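Side-chain contacts in pyridoxamine 5'-phosphate oxidase-related, FMN-binding (PDB 3F7E), which probably reduces CH-CH groups of substrates such as aflatoxins with electrons from coenzyme F420: residues A37-E41 with V42-T46; K50-K53 with Y54-K58. All coordinates share one frame; numbering follows the deposited sequence. Where two conformers were deposited one is given.

Interaction 1: A37-E41 with V42-T46; sequences AWDGE and VLRFT
The Trp38 indole leans obliquely against Val42 and Leu43 across the hairpin: its CE3 is 3.3 Å from Val42 O and 3.7 Å from Leu43 CD2. One face of the ring carries the backbone nitrogens of Gly40 and Glu41 near its rim, and its NE1 is hydrogen-bonded to Glu9. CG stands anti to the backbone N of Trp38 (chi1 170°), which brings the six-membered ring back over the turn. The guanidinium of Arg44 meets Asp39 at its edge, NH1 lying 2.9 Å from Asp39 OD1 in a salt bridge. NH1 meets OD1 from well above the carboxylate plane, while OD1 lies in the guanidinium plane; the two planes are 73° apart, and the extended Arg44 chain spans the gap.

The other carboxylate oxygen does a different job. Asp39 OD2 accepts from Val42 N at 2.8 Å, nearly straight and on its syn side, and from Glu41 N at 2.8 Å; the two donors come from opposite faces. Two backbone N-H groups and one arginine thus fix the rotation of the carboxylate, and the short acidic chain of aspartate is well suited to reach back into the turn. Gly40, with phi 97°, takes a left-handed conformation that glycine adopts readily. Asp39 N closes the loop onto Val42 O at 3.3 Å, and beyond it Ala37 and Arg44 exchange two backbone bonds.

Val42 and Leu43 turn their apolar branches to strands 116-127 and 76-88. The arrangement is a tight beta hairpin of strands 37-38 and 43-48, with an Asx turn at Asp39 inside its connection.

Interaction 2: K50-K53 with Y54-K58; sequences KRQK and YRNIK
The guanidinium of Arg55 overlaps the peptide between Arg51 and Gln52, with Arg51 C and Gln52 N both 3.4 Å from its plane and offset toward the rim. A bend at chi3 (-70°) folds the arginine back over this first turn of the helix. There NE and NH1 grip a single acceptor side-on: Gln52 OE1 is 3.1 Å from Arg55 NE and 2.9 Å from Arg55 NH1, both donors above the same face of the amide. At its edge, NH2 makes a weak bond to Lys50 O, and a water bridges NH1 to that carbonyl.

The amide of Gln52 has work at both ends, which suits glutamine here. Its NE2 donates almost linearly to Asn56 OD1 at 2.9 Å, alongside the helical bond that Asn56 N returns to Gln52 O at 2.8 Å. At the N-cap, Arg51 O takes only weak bonds from Tyr54 N and Arg55 N. By analogy with relatives, this basic segment probably lies near the F420 phosphate groove.

Helix 52-59 presents Lys53 and Asn56 to strand 29-34 and Ile57 to strand 76-88; Asn56 ND2 reaches Thr22 on strand 18-23, and Arg51 NH1 is hydrogen-bonded to the backbone O of Gln129 of the second subunit.

How the interactions relate
The two contacts follow each other along the chain, interaction 1 closing a hairpin before interaction 2 begins the helix that comes next; their centres are about 18 Å apart and their side chains do not meet. Strand 43-48 runs from one to the other, and Thr48 at its end accepts from the backbone N of Lys50, just ahead of the helix. Interaction 1 lies about 7 Å from the centre of the chain, interaction 2 about 13 Å and beside the second subunit. Both press apolar side chains on strand 76-88: Val42 and Leu43 from the first, Ile57 from the second. By analogy with relatives, interaction 2 probably lies near the phosphate end of the F420 groove.

Interaction 1: A37-E41 with V42-T46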
ATOM      1  N   ALA A  37       5.822  13.100   4.639  1.00  8.32           N
ATOM      2  CA  ALA A  37       6.864  14.099   4.393  1.00  9.76           C
ATOM      3  C   ALA A  37       8.213  13.395   4.382  1.00  9.24           C
ATOM      4  O   ALA A  37       8.439  12.510   5.183  1.00 11.96           O
ATOM      5  CB  ALA A  37       6.852  15.179   5.478  1.00 11.89           C
ATOM      6  N   TRP A  38       9.101  13.775   3.473  1.00 10.51           N
ATOM      7  CA  TRP A  38      10.451  13.232   3.360  1.00 10.17           C
ATOM      8  C   TRP A  38      11.436  14.378   3.463  1.00 10.30           C
ATOM      9  O   TRP A  38      11.286  15.378   2.764  1.00 11.57           O
ATOM     10  CB  TRP A  38      10.584  12.552   1.994  1.00 11.50           C
ATOM     11  CG  TRP A  38      11.979  12.134   1.580  1.00 11.31           C
ATOM     12  CD1 TRP A  38      12.741  12.672   0.548  1.00 14.21           C
ATOM     13  CD2 TRP A  38      12.760  11.069   2.125  1.00 11.86           C
ATOM     14  NE1 TRP A  38      13.924  11.997   0.436  1.00 15.85           N
ATOM     15  CE2 TRP A  38      13.976  11.021   1.395  1.00 13.50           C
ATOM     16  CE3 TRP A  38      12.565  10.161   3.177  1.00 11.78           C
ATOM     17  CZ2 TRP A  38      14.970  10.087   1.660  1.00 14.26           C
ATOM     18  CZ3 TRP A  38      13.557   9.236   3.446  1.00 12.16           C
ATOM     19  CH2 TRP A  38      14.756   9.211   2.691  1.00 14.22           C
ATOM     20  N   ASP A  39      12.424  14.252   4.344  1.00 10.20           N
ATOM     21  CA  ASP A  39      13.409  15.321   4.529  1.00 10.90           C
ATOM     22  C   ASP A  39      14.790  14.964   3.965  1.00 11.83           C
ATOM     23  O   ASP A  39      15.755  15.681   4.233  1.00 12.52           O
ATOM     24  CB  ASP A  39      13.500  15.719   6.018  1.00 10.95           C
ATOM     25  CG  ASP A  39      14.129  14.659   6.883  1.00  9.63           C
ATOM     26  OD1 ASP A  39      14.256  14.941   8.096  1.00 11.19           O
ATOM     27  OD2 ASP A  39      14.495  13.579   6.352  1.00  9.64           O
ATOM     28  N   GLY A  40      14.879  13.884   3.183  1.00 11.41           N
ATOM     29  CA  GLY A  40      16.156  13.375   2.644  1.00 12.94           C
ATOM     30  C   GLY A  40      16.749  12.240   3.471  1.00 12.69           C
ATOM     31  O   GLY A  40      17.680  11.550   3.025  1.00 14.66           O
ATOM     32  N   GLU A  41      16.216  12.053   4.678  1.00 11.75           N
ATOM     33  CA  GLU A  41      16.715  11.028   5.607  1.00 11.22           C
ATOM     34  C   GLU A  41      15.610  10.147   6.212  1.00  9.68           C
ATOM     35  O   GLU A  41      15.756   8.942   6.271  1.00 10.34           O
ATOM     36  CB  GLU A  41      17.537  11.677   6.710  1.00 12.55           C
ATOM     37  CG  GLU A  41      18.701  12.480   6.102  1.00 16.60           C
ATOM     38  CD  GLU A  41      19.625  13.076   7.097  1.00 22.02           C
ATOM     39  OE1 GLU A  41      19.425  12.869   8.318  1.00 24.58           O
ATOM     40  OE2 GLU A  41      20.576  13.750   6.632  1.00 25.22           O
ATOM     41  N   VAL A  42      14.517  10.766   6.644  1.00  8.84           N
ATOM     42  CA  VAL A  42      13.416  10.034   7.276  1.00  8.38           C
ATOM     43  C   VAL A  42      12.085  10.452   6.671  1.00  8.13           C
ATOM     44  O   VAL A  42      11.925  11.556   6.135  1.00  8.02           O
ATOM     45  CB  VAL A  42      13.412  10.213   8.828  1.00  8.50           C
ATOM     46  CG1 VAL A  42      14.670   9.617   9.453  1.00 10.42           C
ATOM     47  CG2 VAL A  42      13.168  11.643   9.246  1.00  8.85           C
ATOM     48  N   LEU A  43      11.131   9.533   6.758  1.00  7.34           N
ATOM     49  CA  LEU A  43       9.717   9.776   6.414  1.00  6.72           C
ATOM     50  C   LEU A  43       8.964  10.129   7.687  1.00  6.31           C
ATOM     51  O   LEU A  43       9.223   9.545   8.748  1.00  7.65           O
ATOM     52  CB  LEU A  43       9.092   8.495   5.834  1.00  7.55           C
ATOM     53  CG  LEU A  43       9.633   8.082   4.455  1.00  7.87           C
ATOM     54  CD1 LEU A  43       9.359   6.588   4.177  1.00  8.85           C
ATOM     55  CD2 LEU A  43       9.065   8.976   3.338  1.00  9.02           C
ATOM     56  N   ARG A  44       8.024  11.066   7.589  1.00  6.54           N
ATOM     57  CA  ARG A  44       7.160  11.404   8.726  1.00  7.01           C
ATOM     58  C   ARG A  44       5.690  11.308   8.313  1.00  6.59           C
ATOM     59  O   ARG A  44       5.324  11.713   7.188  1.00  7.93           O
ATOM     60  CB  ARG A  44       7.477  12.813   9.238  1.00  7.53           C
ATOM     61  CG  ARG A  44       8.803  12.900   9.950  1.00  7.63           C
ATOM     62  CD  ARG A  44       9.074  14.350  10.442  1.00 10.12           C
ATOM     63  NE  ARG A  44      10.239  14.441  11.329  1.00 10.62           N
ATOM     64  CZ  ARG A  44      11.487  14.587  10.899  1.00 10.23           C
ATOM     65  NH1 ARG A  44      11.745  14.702   9.601  1.00 10.73           N
ATOM     66  NH2 ARG A  44      12.478  14.615  11.771  1.00 12.89           N
ATOM     67  N   PHE A  45       4.878  10.791   9.243  1.00  6.52           N
ATOM     68  CA  PHE A  45       3.434  10.603   9.060  1.00  6.58           C
ATOM     69  C   PHE A  45       2.680  11.195  10.241  1.00  6.70           C
ATOM     70  O   PHE A  45       3.221  11.277  11.336  1.00  7.57           O
ATOM     71  CB  PHE A  45       3.093   9.103   8.991  1.00  7.36           C
ATOM     72  CG  PHE A  45       3.886   8.350   7.956  1.00  7.34           C
ATOM     73  CD1 PHE A  45       5.164   7.818   8.250  1.00  8.00           C
ATOM     74  CD2 PHE A  45       3.375   8.185   6.676  1.00  7.11           C
ATOM     75  CE1 PHE A  45       5.882   7.134   7.282  1.00  8.44           C
ATOM     76  CE2 PHE A  45       4.084   7.505   5.714  1.00  7.49           C
ATOM     77  CZ  PHE A  45       5.344   6.984   6.007  1.00  7.69           C
ATOM     78  N   THR A  46       1.407  11.553  10.016  1.00  7.36           N
ATOM     79  CA  THR A  46       0.537  11.972  11.091  1.00  8.03           C
ATOM     80  C   THR A  46      -0.367  10.794  11.461  1.00  8.45           C
ATOM     81  O   THR A  46      -0.943  10.141  10.596  1.00  9.17           O
ATOM     82  CB  THR A  46      -0.302  13.232  10.731  1.00  8.44           C
ATOM     83  OG1 THR A  46      -1.164  13.562  11.823  1.00  9.00           O
ATOM     84  CG2 THR A  46      -1.159  13.040   9.462  1.00 10.70           C
TER

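Interaction 2: K50-K53 with Y54-K58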
ATOM      1  N   LYS A  50      -4.907   6.649  19.173  0.60 13.47           N
ATOM      2  CA  LYS A  50      -6.144   5.936  19.493  0.60 14.51           C
ATOM      3  C   LYS A  50      -6.580   4.880  18.478  0.60 14.22           C
ATOM      4  O   LYS A  50      -7.569   4.165  18.714  0.60 14.57           O
ATOM      5  CB  LYS A  50      -7.280   6.939  19.705  0.60 16.07           C
ATOM      6  CG  LYS A  50      -7.129   7.814  20.947  0.60 19.03           C
ATOM      7  CD  LYS A  50      -8.454   8.458  21.318  0.60 23.59           C
ATOM      8  CE  LYS A  50      -8.388   9.101  22.699  0.60 24.98           C
ATOM      9  NZ  LYS A  50      -9.365  10.224  22.827  0.60 27.68           N
ATOM     10  N   ARG A  51      -5.876   4.786  17.349  1.00 14.35           N
ATOM     11  CA  ARG A  51      -6.214   3.812  16.292  1.00 14.96           C
ATOM     12  C   ARG A  51      -5.283   2.605  16.222  1.00 12.64           C
ATOM     13  O   ARG A  51      -4.182   2.618  16.786  1.00 11.85           O
ATOM     14  CB  ARG A  51      -6.240   4.454  14.892  1.00 17.21           C
ATOM     15  CG  ARG A  51      -6.843   5.838  14.750  1.00 23.04           C
ATOM     16  CD  ARG A  51      -8.360   5.846  14.498  1.00 28.71           C
ATOM     17  NE  ARG A  51      -8.899   4.817  13.588  1.00 29.21           N
ATOM     18  CZ  ARG A  51      -9.324   5.040  12.343  1.00 36.53           C
ATOM     19  NH1 ARG A  51      -9.243   6.251  11.808  1.00 32.10           N
ATOM     20  NH2 ARG A  51      -9.820   4.040  11.619  1.00 32.12           N
ATOM     21  N   GLN A  52      -5.717   1.587  15.476  1.00 12.33           N
ATOM     22  CA  GLN A  52      -4.990   0.334  15.378  1.00 12.51           C
ATOM     23  C   GLN A  52      -3.609   0.513  14.755  1.00 11.76           C
ATOM     24  O   GLN A  52      -2.672  -0.179  15.144  1.00 10.94           O
ATOM     25  CB  GLN A  52      -5.779  -0.716  14.586  1.00 14.06           C
ATOM     26  CG  GLN A  52      -5.162  -2.097  14.643  1.00 15.16           C
ATOM     27  CD  GLN A  52      -5.073  -2.656  16.059  1.00 14.97           C
ATOM     28  OE1 GLN A  52      -6.050  -2.605  16.832  1.00 18.30           O
ATOM     29  NE2 GLN A  52      -3.903  -3.195  16.408  1.00 14.87           N
ATOM     30  N   LYS A  53      -3.492   1.402  13.764  1.00 11.82           N
ATOM     31  CA  LYS A  53      -2.198   1.582  13.097  1.00 12.23           C
ATOM     32  C   LYS A  53      -1.118   1.968  14.112  1.00 10.54           C
ATOM     33  O   LYS A  53       0.014   1.494  14.047  1.00 10.42           O
ATOM     34  CB  LYS A  53      -2.261   2.689  12.035  1.00 14.77           C
ATOM     35  CG  LYS A  53      -3.444   2.732  11.129  1.00 20.67           C
ATOM     36  CD  LYS A  53      -3.513   4.093  10.449  1.00 24.18           C
ATOM     37  CE  LYS A  53      -4.793   4.287   9.661  1.00 25.94           C
ATOM     38  NZ  LYS A  53      -4.740   5.593   8.937  1.00 27.03           N
ATOM     39  N   TYR A  54      -1.479   2.828  15.067  1.00 10.18           N
ATOM     40  CA  TYR A  54      -0.561   3.184  16.140  1.00 10.11           C
ATOM     41  C   TYR A  54      -0.212   2.004  17.035  1.00  9.53           C
ATOM     42  O   TYR A  54       0.963   1.763  17.329  1.00 10.35           O
ATOM     43  CB  TYR A  54      -1.138   4.341  16.965  1.00 11.16           C
ATOM     44  CG  TYR A  54      -0.375   4.714  18.213  1.00 11.91           C
ATOM     45  CD1 TYR A  54       0.675   5.611  18.157  1.00 13.07           C
ATOM     46  CD2 TYR A  54      -0.725   4.188  19.448  1.00 13.19           C
ATOM     47  CE1 TYR A  54       1.375   5.969  19.319  1.00 15.33           C
ATOM     48  CE2 TYR A  54      -0.052   4.528  20.600  1.00 14.85           C
ATOM     49  CZ  TYR A  54       1.001   5.418  20.534  1.00 15.07           C
ATOM     50  OH  TYR A  54       1.659   5.746  21.690  1.00 17.72           O
ATOM     51  N   ARG A  55      -1.233   1.261  17.464  1.00  9.62           N
ATOM     52  CA  ARG A  55      -0.972   0.064  18.261  1.00  9.43           C
ATOM     53  C   ARG A  55      -0.071  -0.936  17.539  1.00  8.86           C
ATOM     54  O   ARG A  55       0.793  -1.557  18.152  1.00 10.19           O
ATOM     55  CB  ARG A  55      -2.278  -0.594  18.681  1.00 10.08           C
ATOM     56  CG  ARG A  55      -3.085   0.280  19.586  1.00 11.23           C
ATOM     57  CD  ARG A  55      -4.311  -0.427  20.185  1.00 13.39           C
ATOM     58  NE  ARG A  55      -5.383  -0.706  19.224  1.00 13.03           N
ATOM     59  CZ  ARG A  55      -6.351   0.147  18.877  1.00 13.24           C
ATOM     60  NH1 ARG A  55      -7.295  -0.244  18.027  1.00 15.20           N
ATOM     61  NH2 ARG A  55      -6.395   1.382  19.379  1.00 12.45           N
ATOM     62  N   ASN A  56      -0.241  -1.050  16.219  1.00  8.76           N
ATOM     63  CA  ASN A  56       0.599  -1.971  15.451  1.00  8.80           C
ATOM     64  C   ASN A  56       2.074  -1.582  15.602  1.00  8.22           C
ATOM     65  O   ASN A  56       2.948  -2.438  15.865  1.00  8.72           O
ATOM     66  CB  ASN A  56       0.243  -1.954  13.960  1.00  9.24           C
ATOM     67  CG  ASN A  56      -1.124  -2.532  13.667  1.00  9.63           C
ATOM     68  OD1 ASN A  56      -1.745  -3.170  14.522  1.00 11.79           O
ATOM     69  ND2 ASN A  56      -1.580  -2.322  12.440  1.00 10.64           N
ATOM     70  N   ILE A  57       2.380  -0.300  15.423  1.00  8.27           N
ATOM     71  CA  ILE A  57       3.776   0.154  15.414  1.00  9.32           C
ATOM     72  C   ILE A  57       4.383   0.136  16.816  1.00  9.37           C
ATOM     73  O   ILE A  57       5.590  -0.070  16.934  1.00 10.09           O
ATOM     74  CB  ILE A  57       3.948   1.517  14.696  1.00 11.10           C
ATOM     75  CG1 ILE A  57       3.131   2.608  15.301  1.00 13.53           C
ATOM     76  CG2 ILE A  57       3.615   1.407  13.230  1.00 12.12           C
ATOM     77  CD1 ILE A  57       3.651   4.015  14.935  1.00 18.41           C
ATOM     78  N   LYS A  58       3.561   0.307  17.853  1.00  9.48           N
ATOM     79  CA  LYS A  58       4.073   0.184  19.212  1.00 10.28           C
ATOM     80  C   LYS A  58       4.537  -1.238  19.502  1.00 10.51           C
ATOM     81  O   LYS A  58       5.489  -1.428  20.269  1.00 12.90           O
ATOM     82  CB  LYS A  58       3.047   0.627  20.258  1.00 10.95           C
ATOM     83  CG  LYS A  58       2.679   2.104  20.173  1.00 12.17           C
ATOM     84  CD  LYS A  58       3.871   3.019  20.442  1.00 15.18           C
ATOM     85  CE  LYS A  58       4.272   2.955  21.892  1.00 17.63           C
ATOM     86  NZ  LYS A  58       3.207   3.572  22.745  1.00 22.71           N
TER
HETATM   87  O   HOH W   1      -9.426   1.650  17.968  1.00 24.11           O